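Local coordinates for lytic Polysaccharide Monooxygenase (PDB 6Z5Y), which probably cleaves pectin oxidatively, this chain being the copper-binding monooxygenase domain of a longer protein secreted by a plant-pathogenic oomycete, at residues A[99-111]-A[128-140]. Residues are numbered along the deposited sequence; the frame is centred on the assembly and turned at random. Where two conformers were deposited one is given.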
loop_
_atom_site.group_PDB
_atom_site.type_symbol
_atom_site.label_atom_id
_atom_site.label_comp_id
_atom_site.label_asym_id
_atom_site.label_seq_id
_atom_site.Cartn_x
_atom_site.Cartn_y
_atom_site.Cartn_z
ATOM N N PRO A 99 5.418 -2.473 5.581
ATOM C CA PRO A 99 5.172 -1.050 5.421
ATOM C C PRO A 99 4.126 -0.754 4.341
ATOM O O PRO A 99 4.005 -1.459 3.336
ATOM C CB PRO A 99 6.545 -0.528 4.982
ATOM C CG PRO A 99 7.172 -1.711 4.262
ATOM C CD PRO A 99 6.720 -2.915 5.062
ATOM N N CYS A 100 3.432 0.352 4.541
ATOM C CA CYS A 100 2.486 0.835 3.537
ATOM C C CYS A 100 2.471 2.347 3.579
ATOM O O CYS A 100 2.960 3.007 4.522
ATOM C CB CYS A 100 1.104 0.211 3.659
ATOM S SG CYS A 100 -0.019 0.963 4.839
ATOM N N GLU A 101 1.915 2.920 2.515
ATOM C CA GLU A 101 1.892 4.366 2.365
ATOM C C GLU A 101 0.832 4.761 1.358
ATOM O O GLU A 101 0.436 3.984 0.490
ATOM C CB GLU A 101 3.275 4.882 2.009
ATOM C CG GLU A 101 3.787 4.326 0.708
ATOM C CD GLU A 101 5.290 4.446 0.541
ATOM O OE1 GLU A 101 6.029 3.948 1.424
ATOM O OE2 GLU A 101 5.730 4.946 -0.494
ATOM N N ILE A 102 0.408 6.005 1.489
ATOM C CA ILE A 102 -0.583 6.640 0.587
ATOM C C ILE A 102 0.025 7.932 0.080
ATOM O O ILE A 102 0.526 8.758 0.886
ATOM C CB ILE A 102 -1.904 6.904 1.302
ATOM C CG1 ILE A 102 -2.526 5.621 1.825
ATOM C CG2 ILE A 102 -2.882 7.626 0.371
ATOM C CD1 ILE A 102 -3.721 5.801 2.737
ATOM N N TRP A 103 -0.067 8.129 -1.224
ATOM C CA TRP A 103 0.357 9.350 -1.919
ATOM C C TRP A 103 -0.834 9.982 -2.606
ATOM O O TRP A 103 -1.724 9.276 -3.092
ATOM C CB TRP A 103 1.396 8.994 -2.975
ATOM C CG TRP A 103 2.685 8.453 -2.460
ATOM C CD1 TRP A 103 2.913 7.222 -1.916
ATOM C CD2 TRP A 103 3.939 9.113 -2.496
ATOM N NE1 TRP A 103 4.234 7.080 -1.597
ATOM C CE2 TRP A 103 4.891 8.229 -1.946
ATOM C CE3 TRP A 103 4.373 10.362 -2.976
ATOM C CZ2 TRP A 103 6.247 8.529 -1.892
ATOM C CZ3 TRP A 103 5.720 10.659 -2.918
ATOM C CH2 TRP A 103 6.631 9.752 -2.367
ATOM N N LEU A 104 -0.830 11.295 -2.686
ATOM C CA LEU A 104 -1.766 12.063 -3.529
ATOM C C LEU A 104 -0.900 12.784 -4.545
ATOM O O LEU A 104 -0.099 13.676 -4.170
ATOM C CB LEU A 104 -2.596 13.045 -2.693
ATOM C CG LEU A 104 -3.411 12.408 -1.589
ATOM C CD1 LEU A 104 -4.148 13.463 -0.807
ATOM C CD2 LEU A 104 -4.386 11.368 -2.112
ATOM N N ASP A 105 -0.931 12.338 -5.780
ATOM C CA ASP A 105 0.106 12.702 -6.761
ATOM C C ASP A 105 1.465 12.501 -6.089
ATOM O O ASP A 105 1.731 11.391 -5.573
ATOM C CB ASP A 105 -0.180 14.061 -7.402
ATOM C CG ASP A 105 -1.523 14.080 -8.130
ATOM O OD1 ASP A 105 -1.839 13.056 -8.741
ATOM O OD2 ASP A 105 -2.175 15.148 -8.109
ATOM N N ASP A 106 2.326 13.493 -6.131
ATOM C CA ASP A 106 3.713 13.402 -5.632
ATOM C C ASP A 106 3.856 13.830 -4.158
ATOM O O ASP A 106 4.975 14.011 -3.735
ATOM C CB ASP A 106 4.653 14.170 -6.547
ATOM C CG ASP A 106 4.231 15.595 -6.836
ATOM O OD1 ASP A 106 3.275 16.074 -6.175
ATOM O OD2 ASP A 106 4.837 16.225 -7.732
ATOM N N LYS A 107 2.759 13.865 -3.428
ATOM C CA LYS A 107 2.795 14.167 -1.982
ATOM C C LYS A 107 2.513 12.900 -1.207
ATOM O O LYS A 107 1.417 12.317 -1.327
ATOM C CB LYS A 107 1.748 15.216 -1.665
ATOM C CG LYS A 107 1.741 15.683 -0.222
ATOM C CD LYS A 107 0.648 16.694 0.030
ATOM C CE LYS A 107 0.521 17.185 1.444
ATOM N NZ LYS A 107 -0.573 18.180 1.568
ATOM N N MET A 108 3.438 12.461 -0.408
ATOM C CA MET A 108 3.189 11.322 0.498
ATOM C C MET A 108 2.379 11.860 1.687
ATOM O O MET A 108 2.858 12.751 2.404
ATOM C CB MET A 108 4.467 10.626 0.965
ATOM C CG MET A 108 4.213 9.191 1.460
ATOM S SD MET A 108 5.676 8.297 2.048
ATOM C CE MET A 108 6.075 9.355 3.438
ATOM N N VAL A 109 1.191 11.376 1.861
ATOM C CA VAL A 109 0.275 11.863 2.901
ATOM C C VAL A 109 0.159 10.919 4.075
ATOM O O VAL A 109 -0.317 11.372 5.124
ATOM C CB VAL A 109 -1.099 12.205 2.326
ATOM C CG1 VAL A 109 -0.988 13.375 1.356
ATOM C CG2 VAL A 109 -1.793 11.030 1.669
ATOM N N LEU A 110 0.570 9.684 3.966
ATOM C CA LEU A 110 0.515 8.746 5.088
ATOM C C LEU A 110 1.579 7.691 4.850
ATOM O O LEU A 110 1.772 7.236 3.710
ATOM C CB LEU A 110 -0.879 8.132 5.211
ATOM C CG LEU A 110 -1.018 7.061 6.296
ATOM C CD1 LEU A 110 -2.349 7.185 7.002
ATOM C CD2 LEU A 110 -0.851 5.634 5.746
ATOM N N GLN A 111 2.242 7.288 5.910
ATOM C CA GLN A 111 3.283 6.249 5.845
ATOM C C GLN A 111 3.350 5.561 7.187
ATOM O O GLN A 111 3.270 6.239 8.206
ATOM C CB GLN A 111 4.613 6.873 5.449
ATOM C CG GLN A 111 5.753 5.892 5.241
ATOM C CD GLN A 111 6.388 5.330 6.493
ATOM O OE1 GLN A 111 6.933 4.195 6.469
ATOM N NE2 GLN A 111 6.453 6.120 7.539
ATOM N N ALA A 128 -9.688 -2.021 8.587
ATOM C CA ALA A 128 -8.560 -1.116 8.826
ATOM C C ALA A 128 -8.876 0.272 8.279
ATOM O O ALA A 128 -9.389 0.396 7.184
ATOM C CB ALA A 128 -7.288 -1.651 8.208
ATOM N N VAL A 129 -8.522 1.271 9.045
ATOM C CA VAL A 129 -8.756 2.679 8.693
ATOM C C VAL A 129 -7.418 3.377 8.759
ATOM O O VAL A 129 -6.734 3.356 9.779
ATOM C CB VAL A 129 -9.788 3.343 9.611
ATOM C CG1 VAL A 129 -9.920 4.808 9.206
ATOM C CG2 VAL A 129 -11.102 2.634 9.568
ATOM N N PHE A 130 -7.069 4.007 7.649
ATOM C CA PHE A 130 -5.827 4.803 7.542
ATOM C C PHE A 130 -6.146 6.240 7.918
ATOM O O PHE A 130 -7.067 6.829 7.357
ATOM C CB PHE A 130 -5.312 4.767 6.112
ATOM C CG PHE A 130 -5.010 3.377 5.605
ATOM C CD1 PHE A 130 -3.873 2.700 5.960
ATOM C CD2 PHE A 130 -5.912 2.735 4.766
ATOM C CE1 PHE A 130 -3.641 1.403 5.508
ATOM C CE2 PHE A 130 -5.686 1.449 4.308
ATOM C CZ PHE A 130 -4.558 0.788 4.691
ATOM N N LYS A 131 -5.356 6.791 8.833
ATOM C CA LYS A 131 -5.507 8.179 9.255
ATOM C C LYS A 131 -4.208 8.632 9.889
ATOM O O LYS A 131 -3.424 7.832 10.388
ATOM C CB LYS A 131 -6.580 8.164 10.307
ATOM C CG LYS A 131 -6.145 7.699 11.705
ATOM C CD LYS A 131 -5.760 6.226 11.923
ATOM C CE LYS A 131 -5.622 5.910 13.408
ATOM N NZ LYS A 131 -4.954 4.608 13.687
ATOM N N PRO A 132 -3.952 9.945 9.855
ATOM C CA PRO A 132 -4.715 10.977 9.147
ATOM C C PRO A 132 -4.352 11.036 7.664
ATOM O O PRO A 132 -3.209 10.766 7.298
ATOM C CB PRO A 132 -4.275 12.284 9.823
ATOM C CG PRO A 132 -2.800 11.974 10.213
ATOM C CD PRO A 132 -2.796 10.511 10.569
ATOM N N VAL A 133 -5.333 11.371 6.840
ATOM C CA VAL A 133 -5.114 11.593 5.393
ATOM C C VAL A 133 -5.683 12.965 5.053
ATOM O O VAL A 133 -6.897 13.156 5.101
ATOM C CB VAL A 133 -5.750 10.491 4.533
ATOM C CG1 VAL A 133 -5.473 10.748 3.042
ATOM C CG2 VAL A 133 -5.284 9.095 4.956
ATOM N N ASP A 134 -4.807 13.884 4.700
ATOM C CA ASP A 134 -5.195 15.238 4.307
ATOM C C ASP A 134 -5.342 15.256 2.787
ATOM O O ASP A 134 -4.328 15.143 2.074
ATOM C CB ASP A 134 -4.132 16.201 4.792
ATOM C CG ASP A 134 -4.401 17.646 4.422
ATOM O OD1 ASP A 134 -5.422 17.949 3.807
ATOM O OD2 ASP A 134 -3.548 18.498 4.750
ATOM N N TYR A 135 -6.551 15.380 2.278
ATOM C CA TYR A 135 -6.838 15.418 0.848
ATOM C C TYR A 135 -6.831 16.819 0.272
ATOM O O TYR A 135 -7.171 17.000 -0.916
ATOM C CB TYR A 135 -8.198 14.783 0.575
ATOM C CG TYR A 135 -8.285 13.321 0.904
ATOM C CD1 TYR A 135 -7.848 12.359 0.012
ATOM C CD2 TYR A 135 -8.842 12.887 2.104
ATOM C CE1 TYR A 135 -7.953 11.012 0.294
ATOM C CE2 TYR A 135 -8.937 11.541 2.406
ATOM C CZ TYR A 135 -8.516 10.593 1.484
ATOM O OH TYR A 135 -8.646 9.262 1.725
ATOM N N SER A 136 -6.443 17.832 1.041
ATOM C CA SER A 136 -6.615 19.216 0.570
ATOM C C SER A 136 -5.875 19.530 -0.720
ATOM O O SER A 136 -6.375 20.362 -1.504
ATOM C CB SER A 136 -6.219 20.211 1.624
ATOM O OG SER A 136 -4.869 20.071 2.028
ATOM N N SER A 137 -4.739 18.892 -0.964
ATOM C CA SER A 137 -3.964 19.167 -2.187
ATOM C C SER A 137 -4.736 18.752 -3.439
ATOM O O SER A 137 -4.382 19.221 -4.513
ATOM C CB SER A 137 -2.601 18.551 -2.098
ATOM O OG SER A 137 -2.649 17.130 -2.034
ATOM N N CYS A 138 -5.738 17.914 -3.293
ATOM C CA CYS A 138 -6.534 17.419 -4.446
ATOM C C CYS A 138 -7.544 18.464 -4.925
ATOM O O CYS A 138 -8.153 18.251 -5.979
ATOM C CB CYS A 138 -7.276 16.159 -4.081
ATOM S SG CYS A 138 -6.154 14.865 -3.535
ATOM N N ALA A 139 -7.745 19.555 -4.201
ATOM C CA ALA A 139 -8.613 20.653 -4.690
ATOM C C ALA A 139 -8.232 21.161 -6.097
ATOM O O ALA A 139 -9.157 21.283 -6.938
ATOM C CB ALA A 139 -8.591 21.771 -3.697
ATOM N N ALA A 140 -6.925 21.357 -6.353
ATOM C CA ALA A 140 -6.380 21.898 -7.617
ATOM C C ALA A 140 -6.251 20.751 -8.616
ATOM O O ALA A 140 -5.166 20.147 -8.744
ATOM C CB ALA A 140 -5.084 22.639 -7.373
HETATM O O HOH W 1 -0.926 16.364 -3.971
HETATM O O HOH W 2 -3.071 16.995 0.600
HETATM O O HOH W 3 -0.958 18.049 4.643
HETATM O O HOH W 4 -1.970 13.618 5.423
HETATM O O HOH W 5 -0.567 10.863 7.811
#
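Between the two sheets of the monooxygenase's β-sandwich core, the hairpin of strands 100-104 and 107-111 turns C100, I102, L104 and L110 toward segment 128-140, which holds strand 129-130 of the facing sheet and the loop after it. No direct hydrogen bond joins the two; apolar side chains fill the interior and waters bridge the outer border. I102 CD1 lies 3.9 Å from F130 CB, its chain slanting across the phenylalanine. Beside it C100 SG approaches F130 CE1 at 3.7 Å, an oblique sulfur-aromatic contact. The hairpin is interrupted by a classic β bulge, in which V109 and L110 both give their N-H to I102 O; both side chains face the other segment. With chi1 at 176°, L110 swings CG away from its own N and carries CD1 to the K131 backbone, 3.5 Å from K131 N, while V109 CG2 meets V133 CG1. At the first position of the type II' turn, L104 presses CD1 against D134 O at 3.3 Å and also touches Y135 CD1, the leucine and tyrosine crossing at about a right angle. The fully extended K107 passes S137 and stops with NZ 4.4 Å from D134 OD2, too long for a salt bridge; one water links this pair, and a second joins NZ to D134 O and S137 N. Two further waters hold V109 O, one shared with D134 N and the other with P132 O, so the bulge carbonyl is tied to the loop through solvent. An Asx turn, D134 OD1 accepting from S136 N, shapes the loop there. F130 also packs against F90, Y119 and F147, Y135 OH bonds to T87 O, and disulfides C100-C115 and C138-C143 tie the contact to helix 115-119 and strand 143-155, the hairpin's sheet neighbour.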